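Local coordinates for sterol regulatory element-binding protein cleavage-activating protein (Schizosaccharomyces pombe, PDB 4YHC) that escorts the transcription factor precursor sre1 for processing when sterol or oxygen is low, this part being its WD40 domain, which probably binds sre1, at residues Phe237-Ser242 against Asn266-Gly271. The protein carries 9 engineered substitutions. Sequence-based numbering, arbitrary orientation.
Sequences FLARDS and NTFSVG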
loop_
_atom_site.group_PDB
_atom_site.type_symbol
_atom_site.label_atom_id
_atom_site.label_comp_id
_atom_site.label_asym_id
_atom_site.label_seq_id
_atom_site.Cartn_x
_atom_site.Cartn_y
_atom_site.Cartn_z
ATOM N N PHE A 237 -7.793 4.199 -10.434
ATOM C CA PHE A 237 -6.999 3.901 -11.637
ATOM C C PHE A 237 -7.449 2.484 -12.071
ATOM O O PHE A 237 -7.465 1.551 -11.252
ATOM C CB PHE A 237 -5.499 3.934 -11.383
ATOM C CG PHE A 237 -4.944 5.291 -11.111
ATOM C CD1 PHE A 237 -5.036 5.859 -9.851
ATOM C CD2 PHE A 237 -4.312 6.005 -12.100
ATOM C CE1 PHE A 237 -4.545 7.120 -9.618
ATOM C CE2 PHE A 237 -3.839 7.228 -11.869
ATOM C CZ PHE A 237 -3.915 7.781 -10.628
ATOM N N LEU A 238 -7.860 2.317 -13.332
ATOM C CA LEU A 238 -8.272 1.044 -13.925
ATOM C C LEU A 238 -7.206 0.660 -14.982
ATOM O O LEU A 238 -7.074 1.320 -15.955
ATOM C CB LEU A 238 -9.620 1.200 -14.596
ATOM C CG LEU A 238 -10.439 -0.049 -15.055
ATOM C CD1 LEU A 238 -10.571 -0.130 -16.555
ATOM C CD2 LEU A 238 -9.964 -1.408 -14.594
ATOM N N ALA A 239 -6.423 -0.365 -14.728
ATOM C CA ALA A 239 -5.377 -0.818 -15.582
ATOM C C ALA A 239 -5.949 -1.882 -16.517
ATOM O O ALA A 239 -6.731 -2.706 -16.113
ATOM C CB ALA A 239 -4.296 -1.459 -14.792
ATOM N N ARG A 240 -5.586 -1.788 -17.780
ATOM C CA ARG A 240 -6.085 -2.724 -18.823
ATOM C C ARG A 240 -4.810 -3.040 -19.622
ATOM O O ARG A 240 -3.699 -3.105 -19.004
ATOM C CB ARG A 240 -7.253 -2.113 -19.640
ATOM C CG ARG A 240 -7.068 -0.675 -20.093
ATOM C CD ARG A 240 -8.325 -0.090 -20.799
ATOM N NE ARG A 240 -8.113 1.324 -21.051
ATOM C CZ ARG A 240 -7.214 1.856 -21.878
ATOM N NH1 ARG A 240 -6.487 1.105 -22.712
ATOM N NH2 ARG A 240 -7.031 3.176 -21.874
ATOM N N ASP A 241 -4.913 -3.329 -20.914
ATOM C CA ASP A 241 -3.742 -3.887 -21.641
ATOM C C ASP A 241 -2.958 -2.895 -22.456
ATOM O O ASP A 241 -1.841 -3.177 -22.799
ATOM C CB ASP A 241 -4.180 -5.113 -22.466
ATOM C CG ASP A 241 -4.009 -6.454 -21.663
ATOM O OD1 ASP A 241 -3.151 -6.553 -20.734
ATOM O OD2 ASP A 241 -4.746 -7.383 -21.934
ATOM N N SER A 242 -3.532 -1.752 -22.829
ATOM C CA SER A 242 -2.754 -0.675 -23.478
ATOM C C SER A 242 -2.768 0.619 -22.683
ATOM O O SER A 242 -2.385 1.703 -23.175
ATOM C CB SER A 242 -3.225 -0.387 -24.924
ATOM O OG SER A 242 -4.582 0.031 -24.941
ATOM N N ASN A 266 -3.185 -7.907 -11.174
ATOM C CA ASN A 266 -2.879 -7.630 -9.779
ATOM C C ASN A 266 -1.501 -7.183 -9.437
ATOM O O ASN A 266 -0.996 -7.474 -8.354
ATOM C CB ASN A 266 -3.189 -8.862 -8.958
ATOM C CG ASN A 266 -4.452 -8.685 -8.199
ATOM O OD1 ASN A 266 -4.611 -7.689 -7.436
ATOM N ND2 ASN A 266 -5.360 -9.603 -8.370
ATOM N N THR A 267 -0.815 -6.527 -10.345
ATOM C CA THR A 267 0.539 -6.097 -9.989
ATOM C C THR A 267 0.767 -4.596 -10.019
ATOM O O THR A 267 1.912 -4.196 -9.913
ATOM C CB THR A 267 1.569 -6.736 -10.923
ATOM O OG1 THR A 267 1.333 -6.246 -12.280
ATOM C CG2 THR A 267 1.384 -8.306 -10.885
ATOM N N PHE A 268 -0.296 -3.817 -10.173
ATOM C CA PHE A 268 -0.255 -2.412 -10.414
ATOM C C PHE A 268 -0.417 -1.565 -9.117
ATOM O O PHE A 268 -1.325 -1.797 -8.340
ATOM C CB PHE A 268 -1.381 -2.066 -11.390
ATOM C CG PHE A 268 -1.436 -0.602 -11.813
ATOM C CD1 PHE A 268 -0.640 -0.114 -12.824
ATOM C CD2 PHE A 268 -2.349 0.260 -11.264
ATOM C CE1 PHE A 268 -0.714 1.197 -13.245
ATOM C CE2 PHE A 268 -2.411 1.594 -11.625
ATOM C CZ PHE A 268 -1.590 2.074 -12.624
ATOM N N SER A 269 0.416 -0.566 -8.926
ATOM C CA SER A 269 0.169 0.403 -7.861
ATOM C C SER A 269 0.564 1.794 -8.326
ATOM O O SER A 269 1.208 1.964 -9.414
ATOM C CB SER A 269 0.864 -0.008 -6.562
ATOM O OG SER A 269 2.216 -0.041 -6.786
ATOM N N VAL A 270 0.151 2.795 -7.527
ATOM C CA VAL A 270 0.386 4.192 -7.881
ATOM C C VAL A 270 0.906 4.939 -6.704
ATOM O O VAL A 270 0.424 4.745 -5.620
ATOM C CB VAL A 270 -0.902 4.889 -8.345
ATOM C CG1 VAL A 270 -0.670 6.374 -8.764
ATOM C CG2 VAL A 270 -1.538 4.087 -9.439
ATOM N N GLY A 271 1.845 5.815 -6.890
ATOM C CA GLY A 271 2.099 6.823 -5.807
ATOM C C GLY A 271 2.113 8.210 -6.431
ATOM O O GLY A 271 2.468 8.347 -7.618
#
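Val-270 lays both its methyls against the ring of Phe-237, and the packing here is tight. CG2 sits over one ring face, 4.1 Å from the centroid and 16° off the ring normal, a CH-pi contact. CG1 reaches the far end of the same ring, 4.0 Å from CZ of Phe-237. The beta-branched valine suits a flat aromatic ring, whose face is wide enough for both methyls. Phe-268 adds the second half: its CE2 comes edge-on to Phe-237 CB at 3.9 Å. With CG anti to the backbone N (chi1 -177°), the Phe-268 ring extends into the interface and at once offers a face to Ala-239, whose CB lies 4.2 Å from CG of Phe-268, off-centre toward the rim. A small methyl suits this position because the ring can come down close over the backbone there. Replacing Phe-237 by alanine would keep CB but is likely to leave a gap over the Val-270 methyls and cost them their aromatic face.

The packing ends where the first strand gives way to a loop at Arg-240 to Ser-242 and where, at Asn-266 and Thr-267, the second has not yet begun. Asn-266 is exposed on the solvent side, whereas Arg-240 is a buried charge met by salt bridges to Glu-222 and Asp-245.

Here two successive blades of the WD40 beta-propeller pack against each other. Strand 235-239 lies between strands 226-230 and 243-248, whose Tyr-228 and Val-244 extend the apolar layer, while strand 281-292 flanks 269-278 and brings Phe-289 against Phe-268 and Val-270.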